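Excinuclease ABC, subunit A. (Deinococcus radiodurans, PDB 2VF7) is a UvrA-family ABC ATPase that binds zinc, ATP and DNA and probably takes part in recognising damaged DNA for excision repair. Local coordinates at residues 105-110 with 374-379; 366-371 with 386-391; 291-296 with 309-314. The protein carries 1 engineered substitution. All blocks are in the same frame, centred on the assembly; numbering follows the deposited sequence.

Interaction 1. Residues 105-110 with 374-379; sequences TARSSV and DRSTPT. With ADP (adenosine-5'-diphosphate), chain D.
Thr377 meets Ser108 through both backbone and side chain, and its short branches account for much of the contact. From Thr377 CB, which lies 4.0 Å from Ser108 O, the side chain forks. Thr377 OG1 stands between the backbone N and the carbonyl carbon (chi1 42°). There Thr377 OG1 accepts a hydrogen bond from Ser108 N at 3.0 Å, bent to 133° at the hydrogen. Ala106 O is 3.3 Å from Thr377 OG1, a weak bond at most. The other branch, Thr377 CG2, rests on Ser108 CB at 3.8 Å. Thr377 N returns a hydrogen bond to Ser108 O at 3.1 Å. A single bridge pairs Ser109 with Ser376, and Val110 N adds a weak bond to Arg375 O.

Arg375 runs on from this bridge to the nucleotide. ADP C5 lies 3.5 Å above the plane of the Arg375 guanidinium, over its centre, and NE to Thr379 OG1 with NH2 to Thr379 O hold the group side-on, both partners nearly in its plane.

Residues 105-110 lead into helix 110-113, whose Val113 touches Ser108 and Thr377; Val110 touches Leu388 of helix 382-393, and Tyr72 of the second subunit packs on Ala106 and Ser108.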
loop_
_atom_site.group_PDB
_atom_site.type_symbol
_atom_site.label_atom_id
_atom_site.label_comp_id
_atom_site.label_asym_id
_atom_site.label_seq_id
_atom_site.Cartn_x
_atom_site.Cartn_y
_atom_site.Cartn_z
ATOM N N THR A 105 -17.898 1.195 -4.478
ATOM C CA THR A 105 -17.526 2.534 -4.002
ATOM C C THR A 105 -17.438 2.475 -2.472
ATOM O O THR A 105 -18.280 1.852 -1.817
ATOM C CB THR A 105 -18.504 3.660 -4.468
ATOM O OG1 THR A 105 -18.546 3.716 -5.901
ATOM C CG2 THR A 105 -18.051 5.036 -3.963
ATOM N N ALA A 106 -16.379 3.074 -1.921
ATOM C CA ALA A 106 -16.216 3.180 -0.477
ATOM C C ALA A 106 -17.143 4.267 0.055
ATOM O O ALA A 106 -17.589 5.146 -0.701
ATOM C CB ALA A 106 -14.777 3.484 -0.134
ATOM N N ARG A 107 -17.446 4.191 1.348
ATOM C CA ARG A 107 -18.328 5.149 2.002
ATOM C C ARG A 107 -17.607 6.430 2.413
ATOM O O ARG A 107 -16.612 6.391 3.134
ATOM C CB ARG A 107 -18.999 4.512 3.219
ATOM C CG ARG A 107 -20.225 3.677 2.886
ATOM C CD ARG A 107 -21.408 4.568 2.523
ATOM N NE ARG A 107 -22.008 5.222 3.687
ATOM C CZ ARG A 107 -23.181 4.883 4.223
ATOM N NH1 ARG A 107 -23.895 3.892 3.703
ATOM N NH2 ARG A 107 -23.647 5.539 5.279
ATOM N N SER A 108 -18.128 7.554 1.931
ATOM C CA SER A 108 -17.682 8.896 2.301
ATOM C C SER A 108 -18.873 9.840 2.304
ATOM O O SER A 108 -20.012 9.424 2.102
ATOM C CB SER A 108 -16.641 9.432 1.307
ATOM O OG SER A 108 -15.346 9.544 1.877
ATOM N N SER A 109 -18.574 11.116 2.540
ATOM C CA SER A 109 -19.517 12.222 2.445
ATOM C C SER A 109 -18.983 13.139 1.368
ATOM O O SER A 109 -17.842 12.992 0.952
ATOM C CB SER A 109 -19.547 13.003 3.754
ATOM O OG SER A 109 -19.030 12.233 4.816
ATOM N N VAL A 110 -19.795 14.089 0.925
ATOM C CA VAL A 110 -19.339 15.118 -0.006
ATOM C C VAL A 110 -18.244 15.993 0.641
ATOM O O VAL A 110 -17.230 16.316 0.008
ATOM C CB VAL A 110 -20.533 15.964 -0.485
ATOM C CG1 VAL A 110 -20.079 17.240 -1.202
ATOM C CG2 VAL A 110 -21.443 15.125 -1.372
ATOM N N ASP A 374 -23.092 16.446 4.086
ATOM C CA ASP A 374 -23.343 15.169 4.781
ATOM C C ASP A 374 -23.800 14.048 3.828
ATOM O O ASP A 374 -23.954 12.893 4.232
ATOM C CB ASP A 374 -24.326 15.354 5.954
ATOM C CG ASP A 374 -25.713 15.862 5.516
ATOM O OD1 ASP A 374 -25.927 16.157 4.317
ATOM O OD2 ASP A 374 -26.606 15.964 6.393
ATOM N N ARG A 375 -23.988 14.405 2.559
ATOM C CA ARG A 375 -24.482 13.502 1.527
ATOM C C ARG A 375 -23.493 12.383 1.230
ATOM O O ARG A 375 -22.309 12.634 0.941
ATOM C CB ARG A 375 -24.790 14.310 0.260
ATOM C CG ARG A 375 -25.113 13.514 -0.984
ATOM C CD ARG A 375 -26.551 13.075 -1.009
ATOM N NE ARG A 375 -26.878 12.378 -2.245
ATOM C CZ ARG A 375 -27.433 12.949 -3.311
ATOM N NH1 ARG A 375 -27.735 14.241 -3.304
ATOM N NH2 ARG A 375 -27.684 12.224 -4.391
ATOM N N SER A 376 -24.002 11.153 1.303
ATOM C CA SER A 376 -23.234 9.923 1.122
ATOM C C SER A 376 -22.836 9.705 -0.322
ATOM O O SER A 376 -23.645 9.894 -1.224
ATOM C CB SER A 376 -24.055 8.720 1.593
ATOM O OG SER A 376 -23.511 8.156 2.772
ATOM N N THR A 377 -21.595 9.277 -0.530
ATOM C CA THR A 377 -21.052 9.106 -1.873
ATOM C C THR A 377 -21.683 8.007 -2.741
ATOM O O THR A 377 -21.681 8.131 -3.971
ATOM C CB THR A 377 -19.506 8.946 -1.873
ATOM O OG1 THR A 377 -19.113 8.087 -0.803
ATOM C CG2 THR A 377 -18.834 10.302 -1.695
ATOM N N PRO A 378 -22.182 6.915 -2.129
ATOM C CA PRO A 378 -22.858 5.926 -2.961
ATOM C C PRO A 378 -24.284 6.327 -3.388
ATOM O O PRO A 378 -24.888 5.655 -4.234
ATOM C CB PRO A 378 -22.896 4.677 -2.061
ATOM C CG PRO A 378 -22.050 5.005 -0.873
ATOM C CD PRO A 378 -22.123 6.471 -0.728
ATOM N N THR A 379 -24.822 7.405 -2.816
ATOM C CA THR A 379 -26.124 7.902 -3.241
ATOM C C THR A 379 -25.980 8.880 -4.413
ATOM O O THR A 379 -26.973 9.427 -4.905
ATOM C CB THR A 379 -26.905 8.550 -2.079
ATOM O OG1 THR A 379 -26.327 9.819 -1.741
ATOM C CG2 THR A 379 -26.922 7.643 -0.863
HETATM P PB ADP D . -31.388 15.422 -10.684
HETATM O O1B ADP D . -29.897 15.600 -10.814
HETATM O O2B ADP D . -31.893 14.007 -10.717
HETATM O O3B ADP D . -32.124 16.359 -11.603
HETATM P PA ADP D . -32.125 14.972 -7.913
HETATM O O1A ADP D . -30.878 14.462 -7.265
HETATM O O2A ADP D . -33.225 14.035 -8.294
HETATM O O3A ADP D . -31.760 15.909 -9.180
HETATM O "O5'" ADP D . -32.760 15.970 -6.812
HETATM C "C5'" ADP D . -32.245 17.279 -6.605
HETATM C "C4'" ADP D . -32.250 17.701 -5.144
HETATM O "O4'" ADP D . -32.557 16.609 -4.281
HETATM C "C3'" ADP D . -30.845 18.146 -4.782
HETATM O "O3'" ADP D . -30.910 19.270 -3.908
HETATM C "C2'" ADP D . -30.246 16.946 -4.073
HETATM O "O2'" ADP D . -29.177 17.279 -3.175
HETATM C "C1'" ADP D . -31.457 16.338 -3.391
HETATM N N9 ADP D . -31.262 14.882 -3.186
HETATM C C8 ADP D . -31.413 13.921 -4.126
HETATM N N7 ADP D . -31.172 12.687 -3.625
HETATM C C5 ADP D . -30.845 12.862 -2.324
HETATM C C6 ADP D . -30.466 11.977 -1.194
HETATM N N6 ADP D . -30.386 10.635 -1.377
HETATM N N1 ADP D . -30.209 12.547 0.009
HETATM C C2 ADP D . -30.276 13.885 0.197
HETATM N N3 ADP D . -30.616 14.750 -0.785
HETATM C C4 ADP D . -30.906 14.307 -2.041
#

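Interaction 2. Residues 366-371 with 386-391; sequences LGLGYL and QRLRLA. With ADP (adenosine-5'-diphosphate), chain D.
Leu368 and Leu388 meet through methyl groups, Leu368 CD1 lying 3.8 Å from Leu388 CD2. Both leucines place CG anti to the carbonyl carbon and beside the backbone N (chi1 -71° for Leu368, -76° for Leu388). With these torsions Leu368 CD1 reaches the helix backbone as well, 3.7 Å from Arg387 O, while Leu388, whose CB does not point at the loop, still brings its methyls to it. Leu371 has the same first torsion and approaches Leu388 tip to tip, the two CD1 atoms 4.0 Å apart. Leu388 is therefore touched by two leucines from successive parts of the loop.

Leu366 sits at the far end. Leu366 CD1 rests against Ala391 CB at 3.9 Å, one helical turn on from Arg387, and Leu366 CD2 lies 4.1 Å from Arg387 CG. Arg387 thus lends its aliphatic part to the packing; its chain bends at chi3.

Gly367, at positive phi, is the C-prime residue of a Schellman motif ending helix 345-365, and a type I turn from Leu368 to Leu371 follows. That turn presents Tyr370 O to the nucleotide ribose, where it accepts from ADP O2' at 3.1 Å and from ADP O3' at 3.2 Å. Tyr370 CG stands between the backbone N and the carbonyl carbon (chi1 61°), which puts ADP O2' at the ring edge, in plane, and Tyr370 CD2 3.5 Å from ADP C3'; the hydroxyl is hydrogen-bonded to Glu384.

Chemically, leucine and alanine methyls join the turn to helix 382-393 without a hydrogen bond between the segments. Arg387 O beneath them is bonded to Ala391 N, the Arg387 guanidinium goes weakly to Pro408 O and Ala410 O, and Tyr370 O faces the ribose.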
loop_
_atom_site.group_PDB
_atom_site.type_symbol
_atom_site.label_atom_id
_atom_site.label_comp_id
_atom_site.label_asym_id
_atom_site.label_seq_id
_atom_site.Cartn_x
_atom_site.Cartn_y
_atom_site.Cartn_z
ATOM N N LEU A 366 -19.091 24.571 -10.928
ATOM C CA LEU A 366 -19.348 23.274 -11.583
ATOM C C LEU A 366 -20.771 22.781 -11.401
ATOM O O LEU A 366 -21.072 21.622 -11.698
ATOM C CB LEU A 366 -18.349 22.189 -11.128
ATOM C CG LEU A 366 -17.211 21.912 -12.107
ATOM C CD1 LEU A 366 -16.032 21.268 -11.409
ATOM C CD2 LEU A 366 -17.691 21.057 -13.255
ATOM N N GLY A 367 -21.628 23.666 -10.895
ATOM C CA GLY A 367 -23.062 23.416 -10.750
ATOM C C GLY A 367 -23.401 22.400 -9.681
ATOM O O GLY A 367 -24.433 21.716 -9.764
ATOM N N LEU A 368 -22.531 22.309 -8.675
ATOM C CA LEU A 368 -22.602 21.258 -7.655
ATOM C C LEU A 368 -23.046 21.814 -6.314
ATOM O O LEU A 368 -22.866 21.149 -5.283
ATOM C CB LEU A 368 -21.235 20.580 -7.491
ATOM C CG LEU A 368 -20.686 19.662 -8.583
ATOM C CD1 LEU A 368 -19.187 19.494 -8.401
ATOM C CD2 LEU A 368 -21.389 18.307 -8.563
ATOM N N GLY A 369 -23.624 23.021 -6.337
ATOM C CA GLY A 369 -23.986 23.757 -5.129
ATOM C C GLY A 369 -25.315 23.361 -4.516
ATOM O O GLY A 369 -25.795 24.017 -3.583
ATOM N N TYR A 370 -25.910 22.286 -5.032
ATOM C CA TYR A 370 -27.199 21.768 -4.534
ATOM C C TYR A 370 -27.011 20.565 -3.598
ATOM O O TYR A 370 -27.959 20.113 -2.950
ATOM C CB TYR A 370 -28.124 21.398 -5.706
ATOM C CG TYR A 370 -27.554 20.312 -6.596
ATOM C CD1 TYR A 370 -26.766 20.628 -7.717
ATOM C CD2 TYR A 370 -27.782 18.967 -6.309
ATOM C CE1 TYR A 370 -26.226 19.615 -8.520
ATOM C CE2 TYR A 370 -27.256 17.965 -7.101
ATOM C CZ TYR A 370 -26.482 18.291 -8.200
ATOM O OH TYR A 370 -25.978 17.275 -8.972
ATOM N N LEU A 371 -25.786 20.050 -3.552
ATOM C CA LEU A 371 -25.417 18.942 -2.681
ATOM C C LEU A 371 -25.122 19.416 -1.262
ATOM O O LEU A 371 -24.617 20.513 -1.059
ATOM C CB LEU A 371 -24.189 18.206 -3.248
ATOM C CG LEU A 371 -24.336 17.460 -4.587
ATOM C CD1 LEU A 371 -23.003 16.905 -5.096
ATOM C CD2 LEU A 371 -25.376 16.349 -4.503
ATOM N N GLN A 386 -17.661 12.216 -10.110
ATOM C CA GLN A 386 -16.504 12.439 -10.958
ATOM C C GLN A 386 -16.288 13.925 -11.114
ATOM O O GLN A 386 -15.166 14.347 -11.338
ATOM C CB GLN A 386 -16.655 11.762 -12.324
ATOM C CG GLN A 386 -15.337 11.640 -13.092
ATOM C CD GLN A 386 -15.476 10.938 -14.412
ATOM O OE1 GLN A 386 -14.498 10.737 -15.107
ATOM N NE2 GLN A 386 -16.693 10.547 -14.765
ATOM N N ARG A 387 -17.371 14.698 -10.971
ATOM C CA ARG A 387 -17.359 16.151 -11.032
ATOM C C ARG A 387 -16.900 16.760 -9.715
ATOM O O ARG A 387 -16.232 17.792 -9.712
ATOM C CB ARG A 387 -18.746 16.698 -11.419
ATOM C CG ARG A 387 -18.867 17.173 -12.869
ATOM C CD ARG A 387 -20.288 17.586 -13.270
ATOM N NE ARG A 387 -21.038 16.475 -13.866
ATOM C CZ ARG A 387 -22.276 16.111 -13.532
ATOM N NH1 ARG A 387 -22.957 16.771 -12.601
ATOM N NH2 ARG A 387 -22.846 15.082 -14.143
ATOM N N LEU A 388 -17.273 16.140 -8.600
ATOM C CA LEU A 388 -16.747 16.506 -7.288
ATOM C C LEU A 388 -15.283 16.133 -7.108
ATOM O O LEU A 388 -14.641 16.566 -6.153
ATOM C CB LEU A 388 -17.510 15.777 -6.197
ATOM C CG LEU A 388 -18.914 16.201 -5.774
ATOM C CD1 LEU A 388 -19.438 15.124 -4.829
ATOM C CD2 LEU A 388 -18.930 17.580 -5.103
ATOM N N ARG A 389 -14.772 15.270 -7.978
ATOM C CA ARG A 389 -13.382 14.841 -7.893
ATOM C C ARG A 389 -12.517 15.730 -8.774
ATOM O O ARG A 389 -11.366 16.020 -8.455
ATOM C CB ARG A 389 -13.257 13.379 -8.258
ATOM C CG ARG A 389 -12.156 12.714 -7.487
ATOM C CD ARG A 389 -12.608 11.454 -6.767
ATOM N NE ARG A 389 -12.115 10.228 -7.398
ATOM C CZ ARG A 389 -10.835 9.839 -7.466
ATOM N NH1 ARG A 389 -9.854 10.592 -6.965
ATOM N NH2 ARG A 389 -10.534 8.689 -8.056
ATOM N N LEU A 390 -13.117 16.163 -9.876
ATOM C CA LEU A 390 -12.574 17.169 -10.753
ATOM C C LEU A 390 -12.355 18.491 -9.990
ATOM O O LEU A 390 -11.270 19.079 -10.043
ATOM C CB LEU A 390 -13.537 17.367 -11.921
ATOM C CG LEU A 390 -12.991 18.095 -13.143
ATOM C CD1 LEU A 390 -11.814 17.334 -13.689
ATOM C CD2 LEU A 390 -14.040 18.303 -14.235
ATOM N N ALA A 391 -13.387 18.933 -9.271
ATOM C CA ALA A 391 -13.349 20.172 -8.515
ATOM C C ALA A 391 -12.232 20.134 -7.484
ATOM O O ALA A 391 -11.491 21.111 -7.331
ATOM C CB ALA A 391 -14.674 20.426 -7.858
HETATM P PB ADP D . -31.388 15.422 -10.684
HETATM O O1B ADP D . -29.897 15.600 -10.814
HETATM O O2B ADP D . -31.893 14.007 -10.717
HETATM O O3B ADP D . -32.124 16.359 -11.603
HETATM P PA ADP D . -32.125 14.972 -7.913
HETATM O O1A ADP D . -30.878 14.462 -7.265
HETATM O O2A ADP D . -33.225 14.035 -8.294
HETATM O O3A ADP D . -31.760 15.909 -9.180
HETATM O "O5'" ADP D . -32.760 15.970 -6.812
HETATM C "C5'" ADP D . -32.245 17.279 -6.605
HETATM C "C4'" ADP D . -32.250 17.701 -5.144
HETATM O "O4'" ADP D . -32.557 16.609 -4.281
HETATM C "C3'" ADP D . -30.845 18.146 -4.782
HETATM O "O3'" ADP D . -30.910 19.270 -3.908
HETATM C "C2'" ADP D . -30.246 16.946 -4.073
HETATM O "O2'" ADP D . -29.177 17.279 -3.175
HETATM C "C1'" ADP D . -31.457 16.338 -3.391
HETATM N N9 ADP D . -31.262 14.882 -3.186
HETATM C C8 ADP D . -31.413 13.921 -4.126
HETATM N N7 ADP D . -31.172 12.687 -3.625
HETATM C C5 ADP D . -30.845 12.862 -2.324
HETATM C C6 ADP D . -30.466 11.977 -1.194
HETATM N N6 ADP D . -30.386 10.635 -1.377
HETATM N N1 ADP D . -30.209 12.547 0.009
HETATM C C2 ADP D . -30.276 13.885 0.197
HETATM N N3 ADP D . -30.616 14.750 -0.785
HETATM C C4 ADP D . -30.906 14.307 -2.041
#

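Interaction 3. Residues 291-296 with 309-314; sequences HGKRLR and ITELSR
Lys293 and Glu311 supply the ionic part of the contact, a long salt bridge with Lys293 NZ 3.4 Å from Glu311 OE2. The lysine chain bends at chi2 and chi4, whereas the glutamate is extended beyond CG, and the two cross obliquely. Asp308 lies near the ammonium as a weak, long second ion partner, and its backbone N is weakly bound by Glu311 OE1.

Apolar contacts come from two places. Lys293 CD lies against Thr310 CG2 at 3.6 Å; that methyl is anti to the backbone N, beside the carbonyl carbon. Deeper in, Leu295 CD2 presses on Ile309 CD1 at 3.4 Å, tighter than usual for two methyls, and Ile309 also packs on Leu120 and Tyr124 of helix 116-127. With an alanine in place of the lysine, Glu311 is likely to lose this cationic partner and the Thr310 methyl its cover.

Within the helix, Ile309 O accepts both Ser313 N and, at 2.9 Å, Ser313 OG.

The loop continues from a four-cysteine zinc site made of Cys151, Cys154, Cys287 and Cys290. Lys293 lies about 7 Å from the zinc ion, side chain to metal, and Arg294 pairs through its backbone with Cys151. This contact joins the irregular loop after Cys290, at the edge of a CxxC zinc module, to the short helix 309-314.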
loop_
_atom_site.group_PDB
_atom_site.type_symbol
_atom_site.label_atom_id
_atom_site.label_comp_id
_atom_site.label_asym_id
_atom_site.label_seq_id
_atom_site.Cartn_x
_atom_site.Cartn_y
_atom_site.Cartn_z
ATOM N N HIS A 291 -29.022 13.679 20.398
ATOM C CA HIS A 291 -30.312 13.228 19.867
ATOM C C HIS A 291 -30.409 13.205 18.337
ATOM O O HIS A 291 -31.352 13.747 17.756
ATOM C CB HIS A 291 -31.443 14.089 20.446
ATOM C CG HIS A 291 -31.349 14.304 21.926
ATOM N ND1 HIS A 291 -30.561 15.284 22.488
ATOM C CD2 HIS A 291 -31.955 13.672 22.958
ATOM C CE1 HIS A 291 -30.683 15.247 23.802
ATOM N NE2 HIS A 291 -31.524 14.277 24.114
ATOM N N GLY A 292 -29.450 12.543 17.696
ATOM C CA GLY A 292 -29.328 12.559 16.243
ATOM C C GLY A 292 -27.908 12.889 15.821
ATOM O O GLY A 292 -27.302 12.154 15.046
ATOM N N LYS A 293 -27.388 14.009 16.334
ATOM C CA LYS A 293 -25.974 14.394 16.183
ATOM C C LYS A 293 -25.158 13.225 16.738
ATOM O O LYS A 293 -25.745 12.263 17.250
ATOM C CB LYS A 293 -25.673 15.688 16.963
ATOM C CG LYS A 293 -26.902 16.537 17.326
ATOM C CD LYS A 293 -26.970 17.856 16.575
ATOM C CE LYS A 293 -28.282 18.595 16.882
ATOM N NZ LYS A 293 -28.155 20.096 16.892
ATOM N N ARG A 294 -23.830 13.279 16.648
ATOM C CA ARG A 294 -23.027 12.091 16.985
ATOM C C ARG A 294 -21.845 12.322 17.949
ATOM O O ARG A 294 -21.042 11.408 18.179
ATOM C CB ARG A 294 -22.548 11.397 15.698
ATOM C CG ARG A 294 -23.671 10.942 14.752
ATOM C CD ARG A 294 -23.165 9.967 13.688
ATOM N NE ARG A 294 -22.626 10.617 12.489
ATOM C CZ ARG A 294 -21.577 10.169 11.793
ATOM N NH1 ARG A 294 -20.916 9.088 12.190
ATOM N NH2 ARG A 294 -21.171 10.818 10.708
ATOM N N LEU A 295 -21.755 13.524 18.522
ATOM C CA LEU A 295 -20.573 13.931 19.310
ATOM C C LEU A 295 -20.819 14.415 20.747
ATOM O O LEU A 295 -21.966 14.478 21.210
ATOM C CB LEU A 295 -19.723 14.960 18.542
ATOM C CG LEU A 295 -20.166 15.552 17.203
ATOM C CD1 LEU A 295 -21.296 16.546 17.370
ATOM C CD2 LEU A 295 -18.972 16.206 16.550
ATOM N N ARG A 296 -19.723 14.733 21.446
ATOM C CA ARG A 296 -19.786 15.299 22.797
ATOM C C ARG A 296 -20.614 16.574 22.791
ATOM O O ARG A 296 -20.596 17.324 21.810
ATOM C CB ARG A 296 -18.384 15.545 23.377
ATOM C CG ARG A 296 -17.886 14.382 24.258
ATOM C CD ARG A 296 -16.525 14.648 24.925
ATOM N NE ARG A 296 -15.882 13.408 25.376
ATOM C CZ ARG A 296 -15.246 12.555 24.574
ATOM N NH1 ARG A 296 -15.168 12.791 23.274
ATOM N NH2 ARG A 296 -14.692 11.455 25.059
ATOM N N ILE A 309 -21.786 22.342 14.105
ATOM C CA ILE A 309 -21.274 21.702 12.871
ATOM C C ILE A 309 -22.316 20.874 12.109
ATOM O O ILE A 309 -22.425 20.963 10.886
ATOM C CB ILE A 309 -20.030 20.810 13.118
ATOM C CG1 ILE A 309 -20.125 20.102 14.470
ATOM C CG2 ILE A 309 -18.751 21.615 13.001
ATOM C CD1 ILE A 309 -19.041 19.066 14.708
ATOM N N THR A 310 -23.075 20.084 12.864
ATOM C CA THR A 310 -24.129 19.217 12.357
ATOM C C THR A 310 -25.135 19.926 11.448
ATOM O O THR A 310 -25.392 19.468 10.332
ATOM C CB THR A 310 -24.829 18.542 13.542
ATOM O OG1 THR A 310 -23.923 17.605 14.124
ATOM C CG2 THR A 310 -26.120 17.840 13.124
ATOM N N GLU A 311 -25.680 21.041 11.919
ATOM C CA GLU A 311 -26.722 21.756 11.196
ATOM C C GLU A 311 -26.200 22.484 9.957
ATOM O O GLU A 311 -26.916 22.564 8.953
ATOM C CB GLU A 311 -27.438 22.746 12.118
ATOM C CG GLU A 311 -27.834 22.191 13.485
ATOM C CD GLU A 311 -28.260 23.283 14.463
ATOM O OE1 GLU A 311 -27.736 24.411 14.377
ATOM O OE2 GLU A 311 -29.111 23.009 15.333
ATOM N N LEU A 312 -24.986 23.045 10.035
ATOM C CA LEU A 312 -24.307 23.616 8.854
ATOM C C LEU A 312 -24.095 22.543 7.780
ATOM O O LEU A 312 -24.227 22.808 6.580
ATOM C CB LEU A 312 -22.939 24.201 9.220
ATOM C CG LEU A 312 -22.618 25.706 9.216
ATOM C CD1 LEU A 312 -21.114 25.884 9.339
ATOM C CD2 LEU A 312 -23.128 26.472 7.982
ATOM N N SER A 313 -23.765 21.334 8.229
ATOM C CA SER A 313 -23.444 20.226 7.333
ATOM C C SER A 313 -24.644 19.679 6.553
ATOM O O SER A 313 -24.476 19.083 5.485
ATOM C CB SER A 313 -22.729 19.110 8.095
ATOM O OG SER A 313 -21.461 19.554 8.542
ATOM N N ARG A 314 -25.849 19.898 7.068
ATOM C CA ARG A 314 -27.056 19.516 6.337
ATOM C C ARG A 314 -27.323 20.416 5.129
ATOM O O ARG A 314 -27.935 19.984 4.148
ATOM C CB ARG A 314 -28.267 19.478 7.267
ATOM C CG ARG A 314 -28.401 18.161 8.005
ATOM C CD ARG A 314 -28.911 18.361 9.410
ATOM N NE ARG A 314 -29.033 17.074 10.089
ATOM C CZ ARG A 314 -30.185 16.539 10.492
ATOM N NH1 ARG A 314 -31.332 17.192 10.304
ATOM N NH2 ARG A 314 -30.190 15.352 11.093
#

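Interactions 1 and 2 both reach one ADP, Arg375 at the adenine and Tyr370 O at the ribose hydroxyls; the P-loop residues Gly533, Gly535, Lys536 and Ser537, with Thr538 just after, also bond the ADP. Their centres are 13 Å apart, and they touch where Val110 CG2 meets Leu388 CD1 at 4.0 Å; along the chain their segments alternate. Interaction 3, at the zinc module, lies within the sequence span between the segments of interaction 1. Its centre is 17 Å from that of interaction 1, and Asp374 OD2 packs on Arg314 CG at 3.3 Å. Interactions 2 and 3 are 23 Å apart between centres and about 6 Å at their nearest atoms, whereas interaction 1 touches both.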